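PDB 5KKU: polyketide synthase type I from Bacillus amyloliquefaciens, which works on the assembly line for the polyketide difficidin, this chain being an N-terminal dehydratase domain that probably removes water from the growing acyl chain. Local coordinates for residues K9-K14 with V78-A83; F72-Y77 with S93-N98; I224-M229 with E275-T280; K243-E248 with Y259-T264. All blocks are in the same frame, centred on the assembly; numbering follows the deposited sequence.

Contact 1 of 4, residues K9-K14 with V78-A83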
loop_
_atom_site.group_PDB
_atom_site.type_symbol
_atom_site.label_atom_id
_atom_site.label_comp_id
_atom_site.label_asym_id
_atom_site.label_seq_id
_atom_site.Cartn_x
_atom_site.Cartn_y
_atom_site.Cartn_z
ATOM N N LYS A 9 9.503 21.360 -6.323
ATOM C CA LYS A 9 8.393 21.342 -7.269
ATOM C C LYS A 9 7.164 20.674 -6.663
ATOM O O LYS A 9 7.133 19.458 -6.480
ATOM C CB LYS A 9 8.800 20.625 -8.558
ATOM C CG LYS A 9 7.775 20.727 -9.675
ATOM C CD LYS A 9 8.356 21.417 -10.897
ATOM C CE LYS A 9 7.264 21.826 -11.873
ATOM N NZ LYS A 9 7.284 20.995 -13.108
ATOM N N THR A 10 6.152 21.478 -6.353
ATOM C CA THR A 10 4.919 20.967 -5.769
ATOM C C THR A 10 3.912 20.586 -6.850
ATOM O O THR A 10 3.551 21.408 -7.692
ATOM C CB THR A 10 4.274 21.996 -4.821
ATOM O OG1 THR A 10 5.168 22.274 -3.735
ATOM C CG2 THR A 10 2.962 21.462 -4.268
ATOM N N PHE A 11 3.462 19.336 -6.819
ATOM C CA PHE A 11 2.499 18.844 -7.795
ATOM C C PHE A 11 1.124 18.650 -7.164
ATOM O O PHE A 11 1.012 18.235 -6.010
ATOM C CB PHE A 11 2.983 17.531 -8.413
ATOM C CG PHE A 11 4.212 17.679 -9.265
ATOM C CD1 PHE A 11 4.114 18.122 -10.574
ATOM C CD2 PHE A 11 5.463 17.377 -8.756
ATOM C CE1 PHE A 11 5.242 18.258 -11.360
ATOM C CE2 PHE A 11 6.596 17.511 -9.537
ATOM C CZ PHE A 11 6.485 17.953 -10.841
ATOM N N LEU A 12 0.079 18.953 -7.928
ATOM C CA LEU A 12 -1.289 18.813 -7.446
ATOM C C LEU A 12 -2.017 17.561 -7.881
ATOM O O LEU A 12 -2.163 17.360 -9.028
ATOM C CB LEU A 12 -2.129 19.980 -7.898
ATOM C CG LEU A 12 -3.614 19.885 -7.584
ATOM C CD1 LEU A 12 -3.864 19.997 -6.108
ATOM C CD2 LEU A 12 -4.442 20.869 -8.347
ATOM N N GLN A 13 -2.513 16.770 -6.942
ATOM C CA GLN A 13 -3.309 15.599 -7.269
ATOM C C GLN A 13 -4.679 15.666 -6.617
ATOM O O GLN A 13 -4.806 16.167 -5.572
ATOM C CB GLN A 13 -2.606 14.360 -6.838
ATOM C CG GLN A 13 -1.329 14.049 -7.572
ATOM C CD GLN A 13 -1.577 13.547 -8.937
ATOM O OE1 GLN A 13 -1.963 12.429 -9.109
ATOM N NE2 GLN A 13 -1.429 14.388 -9.891
ATOM N N LYS A 14 -5.684 15.123 -7.262
ATOM C CA LYS A 14 -7.029 15.175 -6.735
ATOM C C LYS A 14 -7.593 13.841 -6.309
ATOM O O LYS A 14 -7.651 12.950 -7.066
ATOM C CB LYS A 14 -7.955 15.774 -7.761
ATOM C CG LYS A 14 -7.462 17.053 -8.355
ATOM C CD LYS A 14 -8.570 17.771 -9.056
ATOM C CE LYS A 14 -8.170 19.174 -9.412
ATOM N NZ LYS A 14 -6.883 19.189 -10.136
ATOM N N VAL A 78 1.910 17.233 -3.599
ATOM C CA VAL A 78 3.133 16.450 -3.581
ATOM C C VAL A 78 4.340 17.317 -3.849
ATOM O O VAL A 78 4.491 17.844 -4.907
ATOM C CB VAL A 78 3.101 15.260 -4.554
ATOM C CG1 VAL A 78 4.293 14.389 -4.362
ATOM C CG2 VAL A 78 1.887 14.415 -4.365
ATOM N N THR A 79 5.220 17.438 -2.899
ATOM C CA THR A 79 6.329 18.354 -3.026
ATOM C C THR A 79 7.669 17.657 -3.085
ATOM O O THR A 79 8.068 17.020 -2.165
ATOM C CB THR A 79 6.344 19.352 -1.856
ATOM O OG1 THR A 79 5.195 20.156 -1.918
ATOM C CG2 THR A 79 7.549 20.244 -1.888
ATOM N N PHE A 80 8.356 17.791 -4.195
ATOM C CA PHE A 80 9.702 17.268 -4.331
ATOM C C PHE A 80 10.732 18.290 -3.877
ATOM O O PHE A 80 10.767 19.374 -4.380
ATOM C CB PHE A 80 9.961 16.860 -5.752
ATOM C CG PHE A 80 9.184 15.662 -6.192
ATOM C CD1 PHE A 80 7.861 15.763 -6.559
ATOM C CD2 PHE A 80 9.772 14.443 -6.262
ATOM C CE1 PHE A 80 7.146 14.656 -6.937
ATOM C CE2 PHE A 80 9.061 13.349 -6.655
ATOM C CZ PHE A 80 7.748 13.456 -6.991
ATOM N N THR A 81 11.578 17.958 -2.934
ATOM C CA THR A 81 12.580 18.872 -2.471
ATOM C C THR A 81 13.930 18.226 -2.642
ATOM O O THR A 81 14.145 17.161 -2.158
ATOM C CB THR A 81 12.374 19.166 -0.990
ATOM O OG1 THR A 81 11.184 19.916 -0.803
ATOM C CG2 THR A 81 13.547 19.911 -0.377
ATOM N N PRO A 82 14.850 18.904 -3.301
ATOM C CA PRO A 82 16.195 18.400 -3.476
ATOM C C PRO A 82 16.935 18.135 -2.177
ATOM O O PRO A 82 16.812 18.810 -1.200
ATOM C CB PRO A 82 16.864 19.530 -4.211
ATOM C CG PRO A 82 15.820 20.082 -5.041
ATOM C CD PRO A 82 14.615 20.052 -4.177
ATOM N N ALA A 83 17.737 17.096 -2.226
ATOM C CA ALA A 83 18.490 16.672 -1.092
ATOM C C ALA A 83 19.734 15.907 -1.449
ATOM O O ALA A 83 20.166 15.917 -2.556
ATOM C CB ALA A 83 17.624 15.868 -0.156
#
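Phe11 and Phe80 meet on one face of an antiparallel strand pair in the N-terminal hotdog fold of this dehydratase. CD2 of Phe11 comes within 3.6 Å of CD1 of Phe80, which lies at the edge of the Phe11 ring, near its plane; the ring planes stand 84° apart, and the two side chains cross at about a right angle. Both stand on the face of Lys9 and Val78 by their place in the strands; the similar chi1 values (-67° for Phe11 and -69° for Phe80) set each CG beside its own backbone N. Beneath them the backbone fixes the register. Phe11 and Val78 form a hydrogen-bonded pair, with Phe11 N to Val78 O at 2.6 Å and Val78 N to Phe11 O at 2.8 Å, and Lys9 and Phe80 exchange a second such pair of bonds. Between these bonded pairs the CA of Thr10 leans on Val78 O at 3.3 Å, a CA-H...O contact.

Farther out, helix 37-49 lies under the aromatic face, its Leu45 touching Phe11 and Val78 and its Tyr49 meeting the Phe80 ring, as expected where a hotdog sheet wraps a helix. On the other face the non-hydrogen-bonded pair Thr10 and Thr79 joins its hydroxyls, Thr10 OG1 lying 2.8 Å from Thr79 OG1 in a hydrogen bond.

Contact 2 of 4, residues F72-Y77 with S93-N98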
loop_
_atom_site.group_PDB
_atom_site.type_symbol
_atom_site.label_atom_id
_atom_site.label_comp_id
_atom_site.label_asym_id
_atom_site.label_seq_id
_atom_site.Cartn_x
_atom_site.Cartn_y
_atom_site.Cartn_z
ATOM N N PHE A 72 -17.082 16.965 1.129
ATOM C CA PHE A 72 -15.801 17.436 0.595
ATOM C C PHE A 72 -14.936 16.426 -0.142
ATOM O O PHE A 72 -14.870 15.305 0.185
ATOM C CB PHE A 72 -14.938 18.119 1.660
ATOM C CG PHE A 72 -14.726 17.305 2.871
ATOM C CD1 PHE A 72 -13.741 16.380 2.913
ATOM C CD2 PHE A 72 -15.554 17.427 3.935
ATOM C CE1 PHE A 72 -13.548 15.608 4.006
ATOM C CE2 PHE A 72 -15.386 16.664 5.025
ATOM C CZ PHE A 72 -14.373 15.757 5.063
ATOM N N ASP A 73 -14.223 16.861 -1.140
ATOM C CA ASP A 73 -13.205 16.045 -1.744
ATOM C C ASP A 73 -11.861 16.363 -1.109
ATOM O O ASP A 73 -11.806 16.995 -0.092
ATOM C CB ASP A 73 -13.147 16.293 -3.231
ATOM C CG ASP A 73 -14.425 15.974 -3.923
ATOM O OD1 ASP A 73 -15.098 15.039 -3.536
ATOM O OD2 ASP A 73 -14.744 16.645 -4.868
ATOM N N LYS A 74 -10.770 15.946 -1.705
ATOM C CA LYS A 74 -9.468 16.333 -1.234
ATOM C C LYS A 74 -8.541 16.740 -2.343
ATOM O O LYS A 74 -8.545 16.163 -3.358
ATOM C CB LYS A 74 -8.831 15.238 -0.414
ATOM C CG LYS A 74 -9.494 14.964 0.878
ATOM C CD LYS A 74 -9.387 16.112 1.811
ATOM C CE LYS A 74 -8.881 15.618 3.119
ATOM N NZ LYS A 74 -9.921 14.964 3.936
ATOM N N HIS A 75 -7.744 17.752 -2.100
ATOM C CA HIS A 75 -6.617 18.087 -2.926
ATOM C C HIS A 75 -5.357 17.730 -2.249
ATOM O O HIS A 75 -5.147 18.091 -1.157
ATOM C CB HIS A 75 -6.593 19.567 -3.270
ATOM C CG HIS A 75 -7.531 19.942 -4.356
ATOM N ND1 HIS A 75 -7.559 21.189 -4.900
ATOM C CD2 HIS A 75 -8.488 19.239 -4.982
ATOM C CE1 HIS A 75 -8.484 21.239 -5.822
ATOM N NE2 HIS A 75 -9.058 20.066 -5.897
ATOM N N LEU A 76 -4.484 17.028 -2.906
ATOM C CA LEU A 76 -3.219 16.646 -2.349
ATOM C C LEU A 76 -2.074 17.450 -2.957
ATOM O O LEU A 76 -2.078 17.770 -4.090
ATOM C CB LEU A 76 -3.005 15.159 -2.589
ATOM C CG LEU A 76 -3.650 14.183 -1.634
ATOM C CD1 LEU A 76 -5.130 14.411 -1.472
ATOM C CD2 LEU A 76 -3.335 12.766 -2.012
ATOM N N TYR A 77 -1.087 17.795 -2.176
ATOM C CA TYR A 77 0.073 18.523 -2.659
ATOM C C TYR A 77 1.351 17.690 -2.495
ATOM O O TYR A 77 1.789 17.461 -1.416
ATOM C CB TYR A 77 0.192 19.869 -1.961
ATOM C CG TYR A 77 -1.025 20.735 -2.041
ATOM C CD1 TYR A 77 -1.383 21.322 -3.206
ATOM C CD2 TYR A 77 -1.821 20.955 -0.949
ATOM C CE1 TYR A 77 -2.484 22.105 -3.290
ATOM C CE2 TYR A 77 -2.922 21.752 -1.025
ATOM C CZ TYR A 77 -3.242 22.319 -2.216
ATOM O OH TYR A 77 -4.308 23.103 -2.348
ATOM N N SER A 93 -2.476 17.416 2.259
ATOM C CA SER A 93 -3.777 17.522 1.648
ATOM C C SER A 93 -4.735 18.488 2.299
ATOM O O SER A 93 -4.576 18.869 3.411
ATOM C CB SER A 93 -4.425 16.162 1.555
ATOM O OG SER A 93 -4.399 15.530 2.769
ATOM N N GLU A 94 -5.786 18.822 1.597
ATOM C CA GLU A 94 -6.700 19.834 2.017
ATOM C C GLU A 94 -8.071 19.561 1.518
ATOM O O GLU A 94 -8.194 18.960 0.525
ATOM C CB GLU A 94 -6.215 21.133 1.418
ATOM C CG GLU A 94 -6.924 22.383 1.793
ATOM C CD GLU A 94 -6.755 23.463 0.762
ATOM O OE1 GLU A 94 -5.759 23.493 0.074
ATOM O OE2 GLU A 94 -7.628 24.305 0.673
ATOM N N LYS A 95 -9.091 20.020 2.226
ATOM C CA LYS A 95 -10.445 19.854 1.765
ATOM C C LYS A 95 -10.700 20.690 0.486
ATOM O O LYS A 95 -10.175 21.771 0.340
ATOM C CB LYS A 95 -11.437 20.229 2.841
ATOM C CG LYS A 95 -11.800 19.177 3.852
ATOM C CD LYS A 95 -12.833 19.746 4.824
ATOM C CE LYS A 95 -12.883 19.120 6.206
ATOM N NZ LYS A 95 -11.667 19.269 7.013
ATOM N N ALA A 96 -11.496 20.183 -0.425
ATOM C CA ALA A 96 -11.923 20.960 -1.568
ATOM C C ALA A 96 -13.350 20.640 -1.909
ATOM O O ALA A 96 -13.868 19.675 -1.475
ATOM C CB ALA A 96 -11.041 20.693 -2.742
ATOM N N LYS A 97 -13.968 21.464 -2.713
ATOM C CA LYS A 97 -15.325 21.249 -3.151
ATOM C C LYS A 97 -15.534 21.792 -4.565
ATOM O O LYS A 97 -15.117 22.858 -4.880
ATOM C CB LYS A 97 -16.306 21.862 -2.182
ATOM C CG LYS A 97 -17.665 21.228 -2.210
ATOM C CD LYS A 97 -18.446 21.439 -0.932
ATOM C CE LYS A 97 -19.853 20.915 -1.075
ATOM N NZ LYS A 97 -20.814 21.331 -0.031
ATOM N N ASN A 98 -16.157 20.997 -5.404
ATOM C CA ASN A 98 -16.379 21.368 -6.780
ATOM C C ASN A 98 -15.145 21.953 -7.453
ATOM O O ASN A 98 -15.229 22.997 -8.090
ATOM C CB ASN A 98 -17.541 22.350 -6.852
ATOM C CG ASN A 98 -18.872 21.707 -6.557
ATOM O OD1 ASN A 98 -19.083 20.578 -6.878
ATOM N ND2 ASN A 98 -19.766 22.440 -5.981
#
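Phe72 holds CG between its backbone N and carbonyl carbon (chi1 53°), and this lays a face of its ring against the aliphatic chain of Lys95. Glu94 instead carries CG anti to its backbone N (chi1 -175°) and runs on extended, which takes its carboxylate out to the hydroxyl of Tyr77. Over the Phe72 ring, Lys95 CD sits 3.8 Å from the centroid in a CH-pi contact; the ammonium of Lys95 lies farther along, and its cation-pi attraction is weak at most. On the other face of the strand pair, Ala96 CB stands almost centrally over the His75 ring, 3.8 Å from its centroid. The Tyr77 hydroxyl donates to Glu94 OE1 at 2.9 Å. That oxygen lies in the tyrosine ring plane, with carboxylate and ring turned 30° from each other.

The two strands form the hairpin of 73-83 with 86-97 in the N-terminal hotdog fold. Its ladder is read from His75 N to Glu94 O and Glu94 N to His75 O, both 2.9 Å, and from Asp73 N to Ala96 O, also 2.9 Å. Leu76 and Ser93 make a non-hydrogen-bonded pair, Leu76 CD1 packing on Ser93 CB at 3.6 Å.

Several charged ends are met from beyond the hairpin: Lys74 NZ by Val67 O, Asp73 OD1 by His17 N, and Glu94 OE2 by Gly103 N, while Arg106 adds a long, weak ion pair to Glu94. With a hydroxyl on one oxygen and a backbone N-H on the other, the buried Glu94 carboxylate is probably held as the anion.

Contact 3 of 4, residues I224-M229 with E275-T280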
loop_
_atom_site.group_PDB
_atom_site.type_symbol
_atom_site.label_atom_id
_atom_site.label_comp_id
_atom_site.label_asym_id
_atom_site.label_seq_id
_atom_site.Cartn_x
_atom_site.Cartn_y
_atom_site.Cartn_z
ATOM N N ILE A 224 8.025 2.331 5.838
ATOM C CA ILE A 224 8.519 1.307 4.935
ATOM C C ILE A 224 9.962 1.641 4.717
ATOM O O ILE A 224 10.233 2.727 4.365
ATOM C CB ILE A 224 7.758 1.232 3.577
ATOM C CG1 ILE A 224 6.384 0.615 3.723
ATOM C CG2 ILE A 224 8.515 0.433 2.541
ATOM C CD1 ILE A 224 5.528 0.681 2.490
ATOM N N ASP A 225 10.874 0.745 4.958
ATOM C CA ASP A 225 12.277 1.090 4.810
ATOM C C ASP A 225 12.640 1.291 3.364
ATOM O O ASP A 225 13.260 2.235 3.015
ATOM C CB ASP A 225 13.194 0.091 5.470
ATOM C CG ASP A 225 13.489 0.426 6.886
ATOM O OD1 ASP A 225 12.885 1.338 7.447
ATOM O OD2 ASP A 225 14.324 -0.220 7.491
ATOM N N ARG A 226 12.218 0.377 2.507
ATOM C CA ARG A 226 12.414 0.498 1.095
ATOM C C ARG A 226 11.325 -0.153 0.287
ATOM O O ARG A 226 10.911 -1.235 0.603
ATOM C CB ARG A 226 13.784 -0.020 0.658
ATOM C CG ARG A 226 14.007 0.092 -0.826
ATOM C CD ARG A 226 15.405 -0.231 -1.295
ATOM N NE ARG A 226 15.473 -1.613 -1.698
ATOM C CZ ARG A 226 15.480 -2.021 -2.939
ATOM N NH1 ARG A 226 15.490 -1.162 -3.920
ATOM N NH2 ARG A 226 15.511 -3.285 -3.175
ATOM N N PHE A 227 10.869 0.517 -0.749
ATOM C CA PHE A 227 9.996 -0.051 -1.737
ATOM C C PHE A 227 10.503 0.282 -3.117
ATOM O O PHE A 227 10.886 1.375 -3.374
ATOM C CB PHE A 227 8.556 0.421 -1.575
ATOM C CG PHE A 227 7.585 -0.333 -2.392
ATOM C CD1 PHE A 227 7.331 0.034 -3.658
ATOM C CD2 PHE A 227 6.905 -1.426 -1.873
ATOM C CE1 PHE A 227 6.448 -0.670 -4.429
ATOM C CE2 PHE A 227 6.006 -2.121 -2.639
ATOM C CZ PHE A 227 5.786 -1.742 -3.924
ATOM N N CYS A 228 10.518 -0.669 -4.009
ATOM C CA CYS A 228 11.085 -0.459 -5.304
ATOM C C CYS A 228 10.334 -1.225 -6.378
ATOM O O CYS A 228 10.219 -2.401 -6.277
ATOM C CB CYS A 228 12.554 -0.853 -5.264
ATOM S SG CYS A 228 13.478 -0.644 -6.760
ATOM N N MET A 229 9.759 -0.762 -7.400
ATOM C CA MET A 229 9.090 -1.269 -8.600
ATOM C C MET A 229 10.106 -1.645 -9.665
ATOM O O MET A 229 10.906 -0.811 -10.084
ATOM C CB MET A 229 8.105 -0.242 -9.168
ATOM C CG MET A 229 6.912 0.060 -8.277
ATOM S SD MET A 229 5.907 -1.401 -7.936
ATOM C CE MET A 229 5.240 -1.752 -9.562
ATOM N N GLU A 275 9.940 -4.998 -4.676
ATOM C CA GLU A 275 10.508 -5.363 -3.416
ATOM C C GLU A 275 10.093 -4.407 -2.330
ATOM O O GLU A 275 10.142 -3.206 -2.507
ATOM C CB GLU A 275 12.022 -5.371 -3.490
ATOM C CG GLU A 275 12.674 -6.468 -4.281
ATOM C CD GLU A 275 14.148 -6.535 -4.017
ATOM O OE1 GLU A 275 14.806 -5.554 -4.182
ATOM O OE2 GLU A 275 14.641 -7.548 -3.595
ATOM N N CYS A 276 9.767 -4.939 -1.192
ATOM C CA CYS A 276 9.433 -4.159 -0.068
ATOM C C CYS A 276 10.218 -4.586 1.130
ATOM O O CYS A 276 10.086 -5.654 1.594
ATOM C CB CYS A 276 7.953 -4.240 0.195
ATOM S SG CYS A 276 7.350 -3.265 1.530
ATOM N N GLU A 277 10.999 -3.699 1.669
ATOM C CA GLU A 277 11.824 -4.036 2.787
ATOM C C GLU A 277 11.273 -3.453 4.044
ATOM O O GLU A 277 11.117 -2.274 4.119
ATOM C CB GLU A 277 13.206 -3.502 2.568
ATOM C CG GLU A 277 14.084 -4.362 1.752
ATOM C CD GLU A 277 15.414 -3.740 1.571
ATOM O OE1 GLU A 277 15.910 -3.134 2.526
ATOM O OE2 GLU A 277 15.947 -3.851 0.488
ATOM N N LYS A 278 10.985 -4.302 4.988
ATOM C CA LYS A 278 10.516 -3.919 6.274
ATOM C C LYS A 278 9.257 -3.047 6.289
ATOM O O LYS A 278 9.296 -1.922 6.668
ATOM C CB LYS A 278 11.654 -3.312 7.073
ATOM C CG LYS A 278 11.443 -3.378 8.554
ATOM C CD LYS A 278 12.104 -2.231 9.268
ATOM C CE LYS A 278 12.551 -2.619 10.665
ATOM N NZ LYS A 278 11.480 -3.005 11.622
ATOM N N LEU A 279 8.126 -3.608 5.923
ATOM C CA LEU A 279 6.866 -2.915 6.096
ATOM C C LEU A 279 6.450 -2.999 7.527
ATOM O O LEU A 279 6.189 -4.033 8.047
ATOM C CB LEU A 279 5.792 -3.425 5.159
ATOM C CG LEU A 279 4.344 -3.194 5.551
ATOM C CD1 LEU A 279 3.958 -1.773 5.305
ATOM C CD2 LEU A 279 3.396 -4.115 4.850
ATOM N N THR A 280 6.413 -1.888 8.200
ATOM C CA THR A 280 6.046 -1.888 9.580
ATOM C C THR A 280 4.622 -1.489 9.677
ATOM O O THR A 280 4.235 -0.568 9.092
ATOM C CB THR A 280 6.913 -0.951 10.408
ATOM O OG1 THR A 280 8.242 -1.426 10.427
ATOM C CG2 THR A 280 6.436 -0.920 11.819
#
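Arg226 forms salt bridges with two glutamates of the 275-280 segment at once, and that network marks the tight part of this contact. Its CG lies anti to the backbone N (chi1 180°) and the chain bends at chi3, which turns the guanidinium edge toward both acids. NH2 of Arg226 reaches Glu275 OE1 at 2.6 Å; NE of Arg226 bonds Glu277 OE2 at 3.2 Å, nearly straight at 171°. The second approach keeps within the guanidinium plane but comes from above the carboxylate, whose plane is turned 65° from it. Tyr230 OH bonds both Arg226 NH2 and Glu275 OE1, while Glu56, on strand 55-62, pairs with Arg226 NH1.

On the reverse face the packing is apolar and buried. Phe227 CD2 lies 3.6 Å from Cys276 CB, with the cysteine sulfur at the edge of the ring, and Ile224 CG1 touches Leu279 CD1 at 3.8 Å. The backbone bond from Glu277 N to Arg226 O, 2.7 Å, locks the register between these faces.

Toward Lys278 the contact is looser and more exposed. Asp225 N bonds Glu277 O only weakly, at 3.1 Å, and the Asp225 carboxylate touches the aliphatic chain of Lys278, with OD2 of Asp225 3.5 Å from its CD, whereas the lysine ammonium goes to Ser260. Asp225 and Arg226 both face Glu277, the pattern of a classic beta bulge. It lies in the C-terminal hotdog fold, where the side chain of Leu279 is about 10 Å from that of Asp198, the predicted proton donor of the dehydratase.

Contact 4 of 4, residues K243-E248 with Y259-T264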
loop_
_atom_site.group_PDB
_atom_site.type_symbol
_atom_site.label_atom_id
_atom_site.label_comp_id
_atom_site.label_asym_id
_atom_site.label_seq_id
_atom_site.Cartn_x
_atom_site.Cartn_y
_atom_site.Cartn_z
ATOM N N LYS A 243 8.753 -15.922 6.871
ATOM C CA LYS A 243 8.731 -15.825 8.302
ATOM C C LYS A 243 9.995 -15.281 8.917
ATOM O O LYS A 243 9.926 -14.453 9.744
ATOM C CB LYS A 243 8.306 -17.138 8.942
ATOM C CG LYS A 243 7.860 -16.959 10.372
ATOM C CD LYS A 243 6.858 -17.967 10.849
ATOM C CE LYS A 243 7.246 -18.479 12.213
ATOM N NZ LYS A 243 8.704 -18.800 12.273
ATOM N N ASN A 244 11.130 -15.699 8.403
ATOM C CA ASN A 244 12.422 -15.205 8.843
ATOM C C ASN A 244 12.692 -13.718 8.671
ATOM O O ASN A 244 13.512 -13.180 9.332
ATOM C CB ASN A 244 13.577 -16.048 8.274
ATOM C CG ASN A 244 14.024 -15.612 6.920
ATOM O OD1 ASN A 244 13.264 -15.110 6.142
ATOM N ND2 ASN A 244 15.265 -15.822 6.635
ATOM N N SER A 245 11.982 -13.074 7.779
ATOM C CA SER A 245 12.013 -11.667 7.574
ATOM C C SER A 245 11.092 -10.903 8.510
ATOM O O SER A 245 11.025 -9.726 8.439
ATOM C CB SER A 245 11.702 -11.368 6.117
ATOM O OG SER A 245 10.360 -10.993 5.909
ATOM N N ARG A 246 10.318 -11.587 9.320
ATOM C CA ARG A 246 9.396 -10.927 10.223
ATOM C C ARG A 246 9.992 -10.730 11.602
ATOM O O ARG A 246 10.535 -11.632 12.154
ATOM C CB ARG A 246 8.130 -11.729 10.328
ATOM C CG ARG A 246 7.001 -11.171 11.144
ATOM C CD ARG A 246 5.728 -11.959 10.880
ATOM N NE ARG A 246 5.080 -11.642 9.630
ATOM C CZ ARG A 246 5.518 -12.007 8.433
ATOM N NH1 ARG A 246 6.593 -12.739 8.322
ATOM N NH2 ARG A 246 4.888 -11.645 7.346
ATOM N N THR A 247 9.895 -9.530 12.137
ATOM C CA THR A 247 10.223 -9.257 13.502
ATOM C C THR A 247 9.092 -8.494 14.120
ATOM O O THR A 247 8.260 -7.936 13.441
ATOM C CB THR A 247 11.500 -8.419 13.681
ATOM O OG1 THR A 247 11.343 -7.148 13.076
ATOM C CG2 THR A 247 12.711 -9.130 13.133
ATOM N N GLU A 248 9.078 -8.490 15.434
ATOM C CA GLU A 248 8.022 -7.882 16.176
ATOM C C GLU A 248 8.401 -7.442 17.577
ATOM O O GLU A 248 9.366 -7.894 18.146
ATOM C CB GLU A 248 6.817 -8.797 16.186
ATOM C CG GLU A 248 6.641 -9.687 17.384
ATOM C CD GLU A 248 5.628 -10.767 17.156
ATOM O OE1 GLU A 248 5.200 -10.953 16.021
ATOM O OE2 GLU A 248 5.259 -11.437 18.130
ATOM N N TYR A 259 4.592 -4.703 14.411
ATOM C CA TYR A 259 5.414 -5.736 13.781
ATOM C C TYR A 259 5.730 -5.392 12.326
ATOM O O TYR A 259 5.016 -4.618 11.688
ATOM C CB TYR A 259 4.751 -7.118 13.881
ATOM C CG TYR A 259 3.423 -7.296 13.179
ATOM C CD1 TYR A 259 3.363 -7.704 11.852
ATOM C CD2 TYR A 259 2.228 -7.112 13.861
ATOM C CE1 TYR A 259 2.146 -7.892 11.215
ATOM C CE2 TYR A 259 1.010 -7.300 13.235
ATOM C CZ TYR A 259 0.973 -7.686 11.912
ATOM O OH TYR A 259 -0.240 -7.870 11.287
ATOM N N SER A 260 6.732 -6.024 11.779
ATOM C CA SER A 260 7.255 -5.652 10.511
ATOM C C SER A 260 7.803 -6.852 9.745
ATOM O O SER A 260 8.206 -7.796 10.333
ATOM C CB SER A 260 8.311 -4.579 10.716
ATOM O OG SER A 260 9.515 -5.159 11.015
ATOM N N ALA A 261 7.749 -6.768 8.425
ATOM C CA ALA A 261 8.137 -7.821 7.498
ATOM C C ALA A 261 8.513 -7.303 6.124
ATOM O O ALA A 261 8.187 -6.234 5.770
ATOM C CB ALA A 261 7.022 -8.842 7.357
ATOM N N ASP A 262 9.091 -7.931 5.279
ATOM C CA ASP A 262 9.543 -7.792 3.912
ATOM C C ASP A 262 8.623 -8.577 3.049
ATOM O O ASP A 262 8.131 -9.596 3.467
ATOM C CB ASP A 262 10.913 -8.424 3.698
ATOM C CG ASP A 262 12.050 -7.673 4.345
ATOM O OD1 ASP A 262 11.891 -6.529 4.736
ATOM O OD2 ASP A 262 13.123 -8.276 4.434
ATOM N N PHE A 263 8.311 -8.128 1.864
ATOM C CA PHE A 263 7.609 -8.958 0.930
ATOM C C PHE A 263 8.215 -8.758 -0.426
ATOM O O PHE A 263 8.811 -7.749 -0.648
ATOM C CB PHE A 263 6.060 -8.782 0.963
ATOM C CG PHE A 263 5.532 -7.459 0.466
ATOM C CD1 PHE A 263 5.438 -7.169 -0.871
ATOM C CD2 PHE A 263 5.068 -6.527 1.348
ATOM C CE1 PHE A 263 4.931 -5.969 -1.304
ATOM C CE2 PHE A 263 4.576 -5.340 0.916
ATOM C CZ PHE A 263 4.511 -5.062 -0.417
ATOM N N THR A 264 8.070 -9.714 -1.325
ATOM C CA THR A 264 8.478 -9.547 -2.700
ATOM C C THR A 264 7.333 -9.884 -3.607
ATOM O O THR A 264 6.673 -10.841 -3.385
ATOM C CB THR A 264 9.674 -10.446 -3.074
ATOM O OG1 THR A 264 10.727 -10.264 -2.144
ATOM C CG2 THR A 264 10.139 -10.185 -4.495
#
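The carbonyl oxygen of Ser260 is approached by two groups of 243-248: Thr247 N donates to Ser260 O at 3.0 Å, nearly along the C=O axis, and Arg246 CA rests on the same Ser260 O at 3.4 Å in a CA-H...O contact. The return bond, Ser260 N to Thr247 O, is also 3.0 Å long and bends little (165°). Together the two N-H bonds identify Thr247 and Ser260 as an antiparallel hydrogen-bonded pair. In the next, non-hydrogen-bonded pair, Glu248 CB and Tyr259 CB approach to 3.5 Å.

Arg246 lays a face of its guanidinium over the methyl of Ala261, with NH2 of Arg246 3.5 Å from Ala261 CB. The chain leaves with CG anti to the backbone N (chi1 -176°) and folds at chi3 (-77°), which brings the flat group back across the alanine; weak hydrogen bonds to Ala242 O and Ser241 OG help to set its rotation. Ser245 closes this end: its OG receives Asp262 N in a weak bond of 3.4 Å, while the stronger partner of that hydroxyl is Ala242 O.

A 3-10 turn at 243-245 interrupts the regular pairing, and Arg246 N closes it on Lys243 O at 2.9 Å. The contact belongs to the hairpin of strands 236-248 and 258-266 in the C-terminal hotdog fold, largely at its surface. Strand 236-248 pairs also with 172-178, and strand 258-266 continues the ladder to 272-283, where the backbone of Ala261 bonds that of Leu279 and the Tyr259 side chain packs on Val281.

From the N terminus, residues 9-14 are separated by 63 residues, helix 37-49 among them, from 78-83, with which contact 1 pairs them. Contact 2 opens on 72-77 before that loop has closed and ends on 93-98, so the two cross; strand 73-83 serves both, and its Leu76 N is also bonded by Gln13 O. Both belong to the N-terminal hotdog. Contact 3 opens later, at 224-229, and ends at 275-280; the short hairpin of contact 4 forms wholly within that span. These two touch through Leu279 and Ala261. Contacts 2 and 3, their centres 28 Å apart, lie on opposite sides of the chain's centre, and strand 219-229 pairs with 55-62 to join the two hotdogs.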